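Local coordinates for protein serine-threonine phosphatase 2C (Toxoplasma gondii, PDB 2I44) that probably removes phosphate groups from serine and threonine residues of proteins as a metal-dependent PP2C-family phosphatase, and holds two calcium ions here, at residues A[152-162]-A[173-181]; A[206-214]-A[224-232]. One frame throughout, in Å; residues are numbered along the deposited sequence.

Interaction 1: residues A[152-162]-A[173-181]; sequences VGHLGDSRIAM and EFLTVDHKP
The imidazole of H154 lies between T176 on one face and H179 on the other, where the segment following the β-hairpin of strands 159-166 and 169-174 runs on beside 152-157 in the PP2C β-sandwich. T176 CB stands 3.6 Å from the centroid of the H154 ring, a CH-π contact. On the opposite face the H179 ring makes an offset stack, its plane only 8° from that of H154. H154 NE2 donates to V177 O from above the carbonyl plane, and H179 ND1 accepts G156 N within its ring plane. D248 takes H179 NE2, so bonds at both nitrogens fix that ring's rotation. The F174 ring has R159 CD 3.8 Å above its centre and I160 O at its edge. R159 CZ is 4.8 Å from the F174 centroid, an off-centre cation-π contact with NH1 nearest CE2. Its chain extended (chi3 -180°), R159 grips D178 side-on in a salt bridge: NE meets OD1 on the syn side at 2.9 Å, NH2 meets OD2 from above the carboxylate plane at 2.8 Å. Water 1 donates to D178 OD2 and D157 O, water 2 to D178 OD1 and S158 O while accepting from T176 OG1. A second salt bridge brings K180 NZ to the anti lone pair of D157 OD2.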
ATOM      1  N   VAL A 152       8.713  -4.365  -2.698  1.00 14.56           N
ATOM      2  CA  VAL A 152       7.815  -3.351  -2.173  1.00 14.09           C
ATOM      3  C   VAL A 152       7.400  -2.355  -3.255  1.00 13.15           C
ATOM      4  O   VAL A 152       8.233  -1.846  -4.010  1.00 12.29           O
ATOM      5  CB  VAL A 152       8.473  -2.553  -1.010  1.00 15.22           C
ATOM      6  CG1 VAL A 152       7.551  -1.439  -0.553  1.00 16.99           C
ATOM      7  CG2 VAL A 152       8.778  -3.473   0.155  1.00 14.55           C
ATOM      8  N   GLY A 153       6.105  -2.086  -3.321  1.00 12.69           N
ATOM      9  CA  GLY A 153       5.594  -1.129  -4.279  1.00 11.70           C
ATOM     10  C   GLY A 153       4.571  -0.261  -3.575  1.00 12.47           C
ATOM     11  O   GLY A 153       3.969  -0.696  -2.586  1.00 14.41           O
ATOM     12  N   HIS A 154       4.383   0.969  -4.044  1.00 12.95           N
ATOM     13  CA  HIS A 154       3.382   1.837  -3.442  1.00 14.33           C
ATOM     14  C   HIS A 154       2.998   3.043  -4.276  1.00 14.32           C
ATOM     15  O   HIS A 154       3.719   3.471  -5.176  1.00 14.96           O
ATOM     16  CB  HIS A 154       3.813   2.311  -2.039  1.00 14.05           C
ATOM     17  CG  HIS A 154       4.567   3.605  -2.029  1.00 13.84           C
ATOM     18  ND1 HIS A 154       5.883   3.707  -2.425  1.00 15.78           N
ATOM     19  CD2 HIS A 154       4.196   4.849  -1.637  1.00 15.68           C
ATOM     20  CE1 HIS A 154       6.292   4.953  -2.274  1.00 16.95           C
ATOM     21  NE2 HIS A 154       5.289   5.667  -1.797  1.00 15.99           N
ATOM     22  N   LEU A 155       1.830   3.574  -3.950  1.00 14.67           N
ATOM     23  CA  LEU A 155       1.274   4.754  -4.586  1.00 14.24           C
ATOM     24  C   LEU A 155       0.557   5.497  -3.471  1.00 14.00           C
ATOM     25  O   LEU A 155      -0.298   4.924  -2.795  1.00 14.18           O
ATOM     26  CB  LEU A 155       0.242   4.377  -5.655  1.00 12.59           C
ATOM     27  CG  LEU A 155       0.680   3.712  -6.963  1.00 15.74           C
ATOM     28  CD1 LEU A 155      -0.559   3.391  -7.789  1.00 10.95           C
ATOM     29  CD2 LEU A 155       1.610   4.637  -7.746  1.00 10.08           C
ATOM     30  N   GLY A 156       0.906   6.758  -3.253  1.00 13.88           N
ATOM     31  CA  GLY A 156       0.203   7.508  -2.228  1.00 13.44           C
ATOM     32  C   GLY A 156       0.921   7.725  -0.916  1.00 12.99           C
ATOM     33  O   GLY A 156       2.143   7.800  -0.880  1.00 11.69           O
ATOM     34  N   ASP A 157       0.158   7.817   0.169  1.00 13.14           N
ATOM     35  CA  ASP A 157       0.760   8.068   1.463  1.00 10.98           C
ATOM     36  C   ASP A 157       0.538   7.009   2.526  1.00 11.08           C
ATOM     37  O   ASP A 157       0.597   7.307   3.713  1.00 11.74           O
ATOM     38  CB  ASP A 157       0.328   9.434   1.995  1.00 14.47           C
ATOM     39  CG  ASP A 157      -1.168   9.592   2.022  1.00 16.68           C
ATOM     40  OD1 ASP A 157      -1.879   8.567   1.962  1.00 17.33           O
ATOM     41  OD2 ASP A 157      -1.629  10.738   2.119  1.00 20.89           O
ATOM     42  N   SER A 158       0.252   5.780   2.108  1.00 10.98           N
ATOM     43  CA  SER A 158       0.145   4.680   3.063  1.00 11.12           C
ATOM     44  C   SER A 158       1.612   4.248   3.143  1.00 11.43           C
ATOM     45  O   SER A 158       2.385   4.522   2.218  1.00 11.89           O
ATOM     46  CB  SER A 158      -0.713   3.537   2.518  1.00 12.91           C
ATOM     47  OG  SER A 158      -2.083   3.881   2.540  1.00 10.20           O
ATOM     48  N   ARG A 159       2.014   3.581   4.222  1.00 13.04           N
ATOM     49  CA  ARG A 159       3.416   3.202   4.350  1.00 12.93           C
ATOM     50  C   ARG A 159       3.695   1.794   4.849  1.00 12.81           C
ATOM     51  O   ARG A 159       2.838   1.140   5.445  1.00 13.11           O
ATOM     52  CB  ARG A 159       4.121   4.171   5.301  1.00 12.34           C
ATOM     53  CG  ARG A 159       3.991   5.637   4.944  1.00 15.63           C
ATOM     54  CD  ARG A 159       4.555   6.498   6.059  1.00 15.42           C
ATOM     55  NE  ARG A 159       4.452   7.920   5.764  1.00 16.78           N
ATOM     56  CZ  ARG A 159       4.938   8.876   6.552  1.00 19.52           C
ATOM     57  NH1 ARG A 159       5.556   8.552   7.683  1.00 21.81           N
ATOM     58  NH2 ARG A 159       4.819  10.153   6.215  1.00 17.81           N
ATOM     59  N   ILE A 160       4.924   1.354   4.611  1.00 12.78           N
ATOM     60  CA  ILE A 160       5.395   0.053   5.070  1.00 15.13           C
ATOM     61  C   ILE A 160       6.595   0.300   5.982  1.00 13.49           C
ATOM     62  O   ILE A 160       7.553   0.955   5.581  1.00 15.37           O
ATOM     63  CB  ILE A 160       5.850  -0.852   3.899  1.00 15.22           C
ATOM     64  CG1 ILE A 160       4.674  -1.122   2.957  1.00 16.04           C
ATOM     65  CG2 ILE A 160       6.401  -2.172   4.445  1.00 13.01           C
ATOM     66  CD1 ILE A 160       5.007  -2.090   1.827  1.00 15.55           C
ATOM     67  N   ALA A 161       6.531  -0.206   7.208  1.00 13.65           N
ATOM     68  CA  ALA A 161       7.635  -0.046   8.155  1.00 13.79           C
ATOM     69  C   ALA A 161       8.338  -1.393   8.301  1.00 15.65           C
ATOM     70  O   ALA A 161       7.720  -2.452   8.137  1.00 14.12           O
ATOM     71  CB  ALA A 161       7.118   0.430   9.504  1.00 15.02           C
HETATM   72  N   MSE A 162       9.628  -1.358   8.607  1.00 16.61           N
HETATM   73  CA  MSE A 162      10.392  -2.591   8.729  1.00 20.27           C
HETATM   74  C   MSE A 162      11.268  -2.619   9.975  1.00 20.34           C
HETATM   75  O   MSE A 162      11.995  -1.668  10.261  1.00 22.90           O
HETATM   76  CB  MSE A 162      11.266  -2.778   7.484  1.00 22.39           C
HETATM   77  CG  MSE A 162      11.941  -4.142   7.382  1.00 26.93           C
HETATM   78 SE   MSE A 162      10.740  -5.510   6.731  1.00 38.15          SE
HETATM   79  CE  MSE A 162      11.327  -5.519   4.879  1.00 24.58           C
ATOM     80  N   GLU A 173      12.588   1.496  10.096  1.00 19.73           N
ATOM     81  CA  GLU A 173      12.502   2.495   9.042  1.00 19.85           C
ATOM     82  C   GLU A 173      11.299   2.245   8.135  1.00 19.21           C
ATOM     83  O   GLU A 173      10.721   1.160   8.138  1.00 18.88           O
ATOM     84  CB  GLU A 173      13.769   2.449   8.187  1.00 21.49           C
ATOM     85  CG  GLU A 173      13.851   1.203   7.298  1.00 27.21           C
ATOM     86  CD  GLU A 173      14.978   1.270   6.272  1.00 31.61           C
ATOM     87  OE1 GLU A 173      15.196   2.365   5.709  1.00 34.07           O
ATOM     88  OE2 GLU A 173      15.633   0.230   6.013  1.00 33.25           O
ATOM     89  N   PHE A 174      10.928   3.263   7.366  1.00 16.58           N
ATOM     90  CA  PHE A 174       9.842   3.134   6.404  1.00 16.12           C
ATOM     91  C   PHE A 174      10.529   2.746   5.100  1.00 14.53           C
ATOM     92  O   PHE A 174      11.608   3.251   4.804  1.00 13.66           O
ATOM     93  CB  PHE A 174       9.114   4.470   6.214  1.00 16.20           C
ATOM     94  CG  PHE A 174       8.180   4.813   7.328  1.00 15.30           C
ATOM     95  CD1 PHE A 174       7.137   3.951   7.670  1.00 15.48           C
ATOM     96  CD2 PHE A 174       8.323   6.005   8.028  1.00 15.11           C
ATOM     97  CE1 PHE A 174       6.252   4.275   8.690  1.00 15.12           C
ATOM     98  CE2 PHE A 174       7.444   6.336   9.044  1.00 11.58           C
ATOM     99  CZ  PHE A 174       6.406   5.469   9.374  1.00 14.78           C
ATOM    100  N   LEU A 175       9.927   1.843   4.333  1.00 14.75           N
ATOM    101  CA  LEU A 175      10.514   1.438   3.061  1.00 15.65           C
ATOM    102  C   LEU A 175       9.909   2.260   1.926  1.00 16.01           C
ATOM    103  O   LEU A 175      10.295   2.124   0.769  1.00 16.22           O
ATOM    104  CB  LEU A 175      10.262  -0.051   2.804  1.00 17.31           C
ATOM    105  CG  LEU A 175      10.887  -1.017   3.813  1.00 21.07           C
ATOM    106  CD1 LEU A 175      10.476  -2.455   3.487  1.00 24.15           C
ATOM    107  CD2 LEU A 175      12.400  -0.871   3.789  1.00 20.97           C
ATOM    108  N   THR A 176       8.954   3.115   2.268  1.00 16.49           N
ATOM    109  CA  THR A 176       8.290   3.942   1.270  1.00 16.98           C
ATOM    110  C   THR A 176       8.216   5.398   1.699  1.00 15.30           C
ATOM    111  O   THR A 176       8.053   5.703   2.877  1.00 19.64           O
ATOM    112  CB  THR A 176       6.839   3.455   1.014  1.00 18.19           C
ATOM    113  OG1 THR A 176       6.095   3.522   2.241  1.00 16.40           O
ATOM    114  CG2 THR A 176       6.834   2.028   0.503  1.00 16.37           C
ATOM    115  N   VAL A 177       8.331   6.290   0.725  1.00 14.81           N
ATOM    116  CA  VAL A 177       8.243   7.724   0.957  1.00 15.22           C
ATOM    117  C   VAL A 177       6.951   8.203   0.275  1.00 12.76           C
ATOM    118  O   VAL A 177       6.719   7.902  -0.892  1.00 12.64           O
ATOM    119  CB  VAL A 177       9.459   8.452   0.351  1.00 15.37           C
ATOM    120  CG1 VAL A 177       9.268   9.959   0.454  1.00 14.11           C
ATOM    121  CG2 VAL A 177      10.740   8.018   1.090  1.00 16.58           C
ATOM    122  N   ASP A 178       6.125   8.947   1.001  1.00 12.73           N
ATOM    123  CA  ASP A 178       4.848   9.416   0.466  1.00 13.89           C
ATOM    124  C   ASP A 178       4.964  10.197  -0.835  1.00 14.92           C
ATOM    125  O   ASP A 178       5.920  10.939  -1.041  1.00 14.13           O
ATOM    126  CB  ASP A 178       4.126  10.320   1.470  1.00 15.20           C
ATOM    127  CG  ASP A 178       3.891   9.652   2.813  1.00 18.06           C
ATOM    128  OD1 ASP A 178       4.093   8.420   2.928  1.00 19.40           O
ATOM    129  OD2 ASP A 178       3.491  10.371   3.754  1.00 16.37           O
ATOM    130  N   HIS A 179       3.983  10.021  -1.712  1.00 14.19           N
ATOM    131  CA  HIS A 179       3.948  10.777  -2.957  1.00 13.42           C
ATOM    132  C   HIS A 179       3.104  12.002  -2.616  1.00 14.52           C
ATOM    133  O   HIS A 179       1.884  11.935  -2.520  1.00 12.05           O
ATOM    134  CB  HIS A 179       3.288   9.966  -4.072  1.00 13.12           C
ATOM    135  CG  HIS A 179       4.067   8.750  -4.475  1.00 12.72           C
ATOM    136  ND1 HIS A 179       3.548   7.476  -4.400  1.00 11.38           N
ATOM    137  CD2 HIS A 179       5.318   8.617  -4.978  1.00 13.56           C
ATOM    138  CE1 HIS A 179       4.443   6.610  -4.841  1.00 11.13           C
ATOM    139  NE2 HIS A 179       5.526   7.277  -5.198  1.00 14.22           N
ATOM    140  N   LYS A 180       3.776  13.118  -2.394  1.00 15.92           N
ATOM    141  CA  LYS A 180       3.115  14.364  -2.043  1.00 18.40           C
ATOM    142  C   LYS A 180       3.195  15.350  -3.213  1.00 18.88           C
ATOM    143  O   LYS A 180       4.222  15.463  -3.876  1.00 18.18           O
ATOM    144  CB  LYS A 180       3.774  14.952  -0.788  1.00 22.08           C
ATOM    145  CG  LYS A 180       3.630  14.075   0.468  1.00 25.63           C
ATOM    146  CD  LYS A 180       2.152  13.853   0.823  1.00 30.92           C
ATOM    147  CE  LYS A 180       1.974  13.092   2.152  1.00 32.76           C
ATOM    148  NZ  LYS A 180       0.536  12.929   2.542  1.00 33.84           N
ATOM    149  N   PRO A 181       2.098  16.068  -3.478  1.00 19.08           N
ATOM    150  CA  PRO A 181       2.036  17.042  -4.570  1.00 20.19           C
ATOM    151  C   PRO A 181       3.077  18.159  -4.521  1.00 18.94           C
ATOM    152  O   PRO A 181       3.422  18.735  -5.555  1.00 18.29           O
ATOM    153  CB  PRO A 181       0.600  17.562  -4.487  1.00 19.93           C
ATOM    154  CG  PRO A 181       0.248  17.387  -3.059  1.00 21.63           C
ATOM    155  CD  PRO A 181       0.828  16.040  -2.733  1.00 20.45           C
TER
HETATM  156  O   HOH W   1       1.584   9.363   5.244  1.00 12.53           O
HETATM  157  O   HOH W   2       5.000   6.150   1.717  1.00 11.65           O

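Interaction 2: residues A[206-214]-A[224-232]; sequences KPFIRGGDF and PMQLQYSRA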
ATOM      1  N   LYS A 206      -0.156  20.806   3.828  1.00 19.36           N
ATOM      2  CA  LYS A 206      -0.819  19.679   3.176  1.00 20.44           C
ATOM      3  C   LYS A 206      -1.492  20.106   1.875  1.00 17.47           C
ATOM      4  O   LYS A 206      -2.718  20.093   1.763  1.00 16.35           O
ATOM      5  CB  LYS A 206      -1.862  19.044   4.102  1.00 24.15           C
ATOM      6  CG  LYS A 206      -1.291  18.395   5.351  1.00 31.06           C
ATOM      7  CD  LYS A 206      -2.346  17.532   6.041  1.00 35.43           C
ATOM      8  CE  LYS A 206      -1.903  17.094   7.430  1.00 38.07           C
ATOM      9  NZ  LYS A 206      -1.715  18.279   8.314  1.00 40.07           N
ATOM     10  N   PRO A 207      -0.688  20.503   0.876  1.00 16.72           N
ATOM     11  CA  PRO A 207      -1.225  20.934  -0.418  1.00 14.96           C
ATOM     12  C   PRO A 207      -2.025  19.843  -1.139  1.00 14.19           C
ATOM     13  O   PRO A 207      -1.895  18.648  -0.849  1.00  9.69           O
ATOM     14  CB  PRO A 207       0.026  21.360  -1.184  1.00 14.38           C
ATOM     15  CG  PRO A 207       1.095  20.468  -0.595  1.00 16.13           C
ATOM     16  CD  PRO A 207       0.785  20.534   0.871  1.00 14.83           C
ATOM     17  N   PHE A 208      -2.853  20.277  -2.083  1.00 14.02           N
ATOM     18  CA  PHE A 208      -3.713  19.383  -2.853  1.00 14.36           C
ATOM     19  C   PHE A 208      -3.348  19.383  -4.328  1.00 14.10           C
ATOM     20  O   PHE A 208      -2.824  20.373  -4.837  1.00 12.41           O
ATOM     21  CB  PHE A 208      -5.174  19.843  -2.766  1.00 17.90           C
ATOM     22  CG  PHE A 208      -5.751  19.843  -1.376  1.00 21.84           C
ATOM     23  CD1 PHE A 208      -6.431  18.728  -0.892  1.00 21.74           C
ATOM     24  CD2 PHE A 208      -5.637  20.967  -0.558  1.00 22.59           C
ATOM     25  CE1 PHE A 208      -6.993  18.732   0.389  1.00 22.61           C
ATOM     26  CE2 PHE A 208      -6.192  20.981   0.720  1.00 23.00           C
ATOM     27  CZ  PHE A 208      -6.871  19.861   1.195  1.00 22.74           C
ATOM     28  N   ILE A 209      -3.612  18.267  -5.005  1.00 13.04           N
ATOM     29  CA  ILE A 209      -3.410  18.203  -6.442  1.00 12.55           C
ATOM     30  C   ILE A 209      -4.803  18.548  -6.948  1.00 13.81           C
ATOM     31  O   ILE A 209      -5.788  17.938  -6.535  1.00 16.27           O
ATOM     32  CB  ILE A 209      -3.006  16.790  -6.965  1.00 13.60           C
ATOM     33  CG1 ILE A 209      -3.127  16.771  -8.502  1.00 13.13           C
ATOM     34  CG2 ILE A 209      -3.866  15.704  -6.330  1.00 10.90           C
ATOM     35  CD1 ILE A 209      -2.488  15.542  -9.194  1.00 12.30           C
ATOM     36  N   ARG A 210      -4.893  19.541  -7.816  1.00 14.20           N
ATOM     37  CA  ARG A 210      -6.176  19.970  -8.345  1.00 15.94           C
ATOM     38  C   ARG A 210      -6.200  19.901  -9.865  1.00 17.01           C
ATOM     39  O   ARG A 210      -5.265  20.353 -10.526  1.00 17.35           O
ATOM     40  CB  ARG A 210      -6.462  21.398  -7.876  1.00 15.91           C
ATOM     41  CG  ARG A 210      -7.715  22.005  -8.462  1.00 19.20           C
ATOM     42  CD  ARG A 210      -7.930  23.420  -7.955  1.00 19.87           C
ATOM     43  NE  ARG A 210      -8.216  23.469  -6.523  1.00 19.21           N
ATOM     44  CZ  ARG A 210      -8.478  24.588  -5.855  1.00 20.20           C
ATOM     45  NH1 ARG A 210      -8.487  25.752  -6.489  1.00 15.38           N
ATOM     46  NH2 ARG A 210      -8.732  24.545  -4.552  1.00 21.99           N
ATOM     47  N   GLY A 211      -7.273  19.337 -10.413  1.00 16.79           N
ATOM     48  CA  GLY A 211      -7.400  19.224 -11.859  1.00 17.16           C
ATOM     49  C   GLY A 211      -7.528  20.565 -12.564  1.00 17.14           C
ATOM     50  O   GLY A 211      -7.879  21.573 -11.948  1.00 17.08           O
ATOM     51  N   GLY A 212      -7.248  20.577 -13.863  1.00 18.30           N
ATOM     52  CA  GLY A 212      -7.338  21.808 -14.631  1.00 18.64           C
ATOM     53  C   GLY A 212      -8.760  22.282 -14.849  1.00 20.34           C
ATOM     54  O   GLY A 212      -8.993  23.451 -15.168  1.00 19.86           O
ATOM     55  N   ASP A 213      -9.719  21.378 -14.676  1.00 19.60           N
ATOM     56  CA  ASP A 213     -11.125  21.705 -14.870  1.00 18.01           C
ATOM     57  C   ASP A 213     -11.841  21.977 -13.548  1.00 17.56           C
ATOM     58  O   ASP A 213     -13.051  22.210 -13.524  1.00 14.90           O
ATOM     59  CB  ASP A 213     -11.814  20.554 -15.600  1.00 19.88           C
ATOM     60  CG  ASP A 213     -11.743  19.251 -14.827  1.00 21.06           C
ATOM     61  OD1 ASP A 213     -10.945  19.174 -13.870  1.00 20.28           O
ATOM     62  OD2 ASP A 213     -12.477  18.306 -15.177  1.00 20.16           O
ATOM     63  N   PHE A 214     -11.087  21.969 -12.454  1.00 17.30           N
ATOM     64  CA  PHE A 214     -11.661  22.189 -11.129  1.00 17.51           C
ATOM     65  C   PHE A 214     -12.504  23.444 -11.022  1.00 17.45           C
ATOM     66  O   PHE A 214     -13.652  23.400 -10.582  1.00 15.46           O
ATOM     67  CB  PHE A 214     -10.558  22.264 -10.075  1.00 18.52           C
ATOM     68  CG  PHE A 214     -11.072  22.384  -8.668  1.00 18.03           C
ATOM     69  CD1 PHE A 214     -11.341  21.247  -7.913  1.00 18.24           C
ATOM     70  CD2 PHE A 214     -11.292  23.634  -8.100  1.00 17.52           C
ATOM     71  CE1 PHE A 214     -11.823  21.354  -6.606  1.00 17.89           C
ATOM     72  CE2 PHE A 214     -11.773  23.752  -6.797  1.00 17.39           C
ATOM     73  CZ  PHE A 214     -12.038  22.608  -6.049  1.00 17.96           C
ATOM     74  N   PRO A 224     -16.042  19.147  -7.886  1.00 20.57           N
ATOM     75  CA  PRO A 224     -14.750  18.599  -8.311  1.00 20.58           C
ATOM     76  C   PRO A 224     -13.953  18.240  -7.054  1.00 18.94           C
ATOM     77  O   PRO A 224     -14.069  18.919  -6.030  1.00 18.20           O
ATOM     78  CB  PRO A 224     -14.128  19.756  -9.096  1.00 20.29           C
ATOM     79  CG  PRO A 224     -14.674  20.960  -8.391  1.00 19.67           C
ATOM     80  CD  PRO A 224     -16.130  20.583  -8.206  1.00 20.96           C
HETATM   81  N   MSE A 225     -13.159  17.177  -7.121  1.00 18.14           N
HETATM   82  CA  MSE A 225     -12.394  16.759  -5.953  1.00 18.59           C
HETATM   83  C   MSE A 225     -10.890  16.947  -6.073  1.00 17.44           C
HETATM   84  O   MSE A 225     -10.348  17.084  -7.172  1.00 14.34           O
HETATM   85  CB  MSE A 225     -12.703  15.297  -5.624  1.00 22.87           C
HETATM   86  CG  MSE A 225     -14.170  15.026  -5.294  1.00 31.04           C
HETATM   87 SE   MSE A 225     -14.730  15.847  -3.610  1.00 41.45          SE
HETATM   88  CE  MSE A 225     -15.810  17.279  -4.304  1.00 37.22           C
ATOM     89  N   GLN A 226     -10.238  16.939  -4.912  1.00 17.28           N
ATOM     90  CA  GLN A 226      -8.795  17.111  -4.782  1.00 18.12           C
ATOM     91  C   GLN A 226      -8.214  16.000  -3.909  1.00 17.49           C
ATOM     92  O   GLN A 226      -8.928  15.363  -3.146  1.00 16.74           O
ATOM     93  CB  GLN A 226      -8.486  18.446  -4.112  1.00 19.69           C
ATOM     94  CG  GLN A 226      -8.950  19.664  -4.873  1.00 22.49           C
ATOM     95  CD  GLN A 226      -9.054  20.892  -3.984  1.00 23.57           C
ATOM     96  OE1 GLN A 226      -9.907  20.955  -3.086  1.00 22.51           O
ATOM     97  NE2 GLN A 226      -8.189  21.871  -4.223  1.00 19.16           N
ATOM     98  N   LEU A 227      -6.911  15.784  -4.020  1.00 17.21           N
ATOM     99  CA  LEU A 227      -6.240  14.760  -3.230  1.00 17.38           C
ATOM    100  C   LEU A 227      -4.977  15.348  -2.629  1.00 16.39           C
ATOM    101  O   LEU A 227      -4.402  16.295  -3.168  1.00 15.43           O
ATOM    102  CB  LEU A 227      -5.879  13.557  -4.107  1.00 16.10           C
ATOM    103  CG  LEU A 227      -7.043  12.845  -4.799  1.00 15.96           C
ATOM    104  CD1 LEU A 227      -6.511  11.690  -5.631  1.00 17.09           C
ATOM    105  CD2 LEU A 227      -8.023  12.335  -3.745  1.00 15.07           C
ATOM    106  N   GLN A 228      -4.545  14.794  -1.504  1.00 17.47           N
ATOM    107  CA  GLN A 228      -3.336  15.285  -0.868  1.00 18.67           C
ATOM    108  C   GLN A 228      -2.124  14.398  -1.136  1.00 17.92           C
ATOM    109  O   GLN A 228      -1.094  14.522  -0.486  1.00 17.96           O
ATOM    110  CB  GLN A 228      -3.580  15.492   0.627  1.00 20.68           C
ATOM    111  CG  GLN A 228      -4.459  16.706   0.872  1.00 24.72           C
ATOM    112  CD  GLN A 228      -4.836  16.894   2.325  1.00 27.02           C
ATOM    113  OE1 GLN A 228      -5.401  15.999   2.955  1.00 28.38           O
ATOM    114  NE2 GLN A 228      -4.532  18.069   2.865  1.00 28.72           N
ATOM    115  N   TYR A 229      -2.269  13.491  -2.096  1.00 17.74           N
ATOM    116  CA  TYR A 229      -1.165  12.644  -2.529  1.00 18.09           C
ATOM    117  C   TYR A 229      -1.191  12.678  -4.059  1.00 17.76           C
ATOM    118  O   TYR A 229      -2.260  12.791  -4.671  1.00 17.02           O
ATOM    119  CB  TYR A 229      -1.258  11.219  -1.960  1.00 17.66           C
ATOM    120  CG  TYR A 229      -2.603  10.546  -2.014  1.00 18.53           C
ATOM    121  CD1 TYR A 229      -2.960   9.743  -3.094  1.00 22.60           C
ATOM    122  CD2 TYR A 229      -3.507  10.671  -0.961  1.00 18.57           C
ATOM    123  CE1 TYR A 229      -4.186   9.076  -3.120  1.00 22.00           C
ATOM    124  CE2 TYR A 229      -4.731  10.012  -0.981  1.00 19.90           C
ATOM    125  CZ  TYR A 229      -5.062   9.216  -2.063  1.00 20.90           C
ATOM    126  OH  TYR A 229      -6.259   8.548  -2.091  1.00 21.90           O
ATOM    127  N   SER A 230      -0.014  12.595  -4.669  1.00 15.81           N
ATOM    128  CA  SER A 230       0.124  12.703  -6.122  1.00 15.54           C
ATOM    129  C   SER A 230       0.153  11.440  -6.989  1.00 15.71           C
ATOM    130  O   SER A 230       0.303  11.528  -8.215  1.00 13.52           O
ATOM    131  CB  SER A 230       1.359  13.547  -6.415  1.00 17.21           C
ATOM    132  OG  SER A 230       2.398  13.187  -5.532  1.00 15.95           O
ATOM    133  N   ARG A 231       0.042  10.273  -6.364  1.00 14.32           N
ATOM    134  CA  ARG A 231       0.023   9.011  -7.098  1.00 14.81           C
ATOM    135  C   ARG A 231      -1.030   8.135  -6.443  1.00 13.52           C
ATOM    136  O   ARG A 231      -1.172   8.139  -5.219  1.00 13.26           O
ATOM    137  CB  ARG A 231       1.400   8.333  -7.067  1.00 13.44           C
ATOM    138  CG  ARG A 231       2.512   9.207  -7.628  1.00 13.81           C
ATOM    139  CD  ARG A 231       3.743   8.400  -7.990  1.00 14.73           C
ATOM    140  NE  ARG A 231       4.905   9.249  -8.235  1.00 15.98           N
ATOM    141  CZ  ARG A 231       6.096   8.795  -8.612  1.00 18.32           C
ATOM    142  NH1 ARG A 231       6.279   7.491  -8.796  1.00 16.65           N
ATOM    143  NH2 ARG A 231       7.109   9.641  -8.779  1.00 13.76           N
ATOM    144  N   ALA A 232      -1.781   7.399  -7.254  1.00 13.74           N
ATOM    145  CA  ALA A 232      -2.835   6.560  -6.713  1.00 13.67           C
ATOM    146  C   ALA A 232      -3.578   5.744  -7.754  1.00 14.12           C
ATOM    147  O   ALA A 232      -3.421   5.941  -8.966  1.00 12.29           O
ATOM    148  CB  ALA A 232      -3.835   7.434  -5.970  1.00 17.25           C
TER
HETATM  149  O   HOH W   3      -0.426  17.023   0.674  1.00  9.72           O
HETATM  150  O   HOH W   4     -10.088  18.617  -9.526  1.00 17.57           O
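P224 lies against F214, the first residue of helix 214-219, and from there the loop 224-232 runs antiparallel to strand 208-210. A single β-bridge between them extends the small antiparallel sheet of strands 196-198 and 208-210; the contact has its centre about 19 Å from the centre of the chain. P224 CG sits 3.6 Å from the centroid of the F214 ring, a CH-π contact; R210 NE lies over the opposite face, so the phenyl is sandwiched. The ring gets there with CG anti to the backbone N. M225 points its CB away from 206-214 and contributes its carbonyl: water 4 donates to M225 O and accepts from G211 N, bridging the backbones where direct pairing stops. Q226 next fills the angle between F208 and F214, its CB 3.8 Å from F208 CD1 and its CG equally far from F214 CE1; its amide end reaches the edge of the R210 guanidinium. L227 forms the bridge with I209: I209 N donates to L227 O at 2.8 Å, whereas the return bond from L227 N to I209 O is weak at 3.5 Å. The I209 and L227 side chains lie side by side, I209 CG2 on L227 CB. Q228 then runs alongside F208 in the same direction, its amide plane only 6° from the ring plane and its CG 3.3 Å from F208 CE1. Its backbone oxygen shares water 3 with P207 O, the water donating to both. The extended chain beyond CG carries the amide to K206, where Q228 NE2 donates to K206 O at 2.9 Å, with an N-H...O angle of 160° and the donor tilted 30° from the carbonyl plane.

Interactions 1 and 2 follow one another along the chain, and their centres lie 18 Å apart, yet the tail of 173-181 touches 224-232 directly. H179 O is 2.9 Å from S230 N, a probable hydrogen bond, and P181 CD packs 3.3 Å from Q228 O. The backbone of H179, whose ring stacks in interaction 1, therefore adjoins S230, near the end of 224-232. Both contacts approach the two calcium sites, one with D60 and G61, the other with D60, D266 and D311, without supplying any of those ligands: the side chains of D157 and Y229 are each about 6 Å from a bound calcium ion, and D157 is about 4 Å from the side chain of D266.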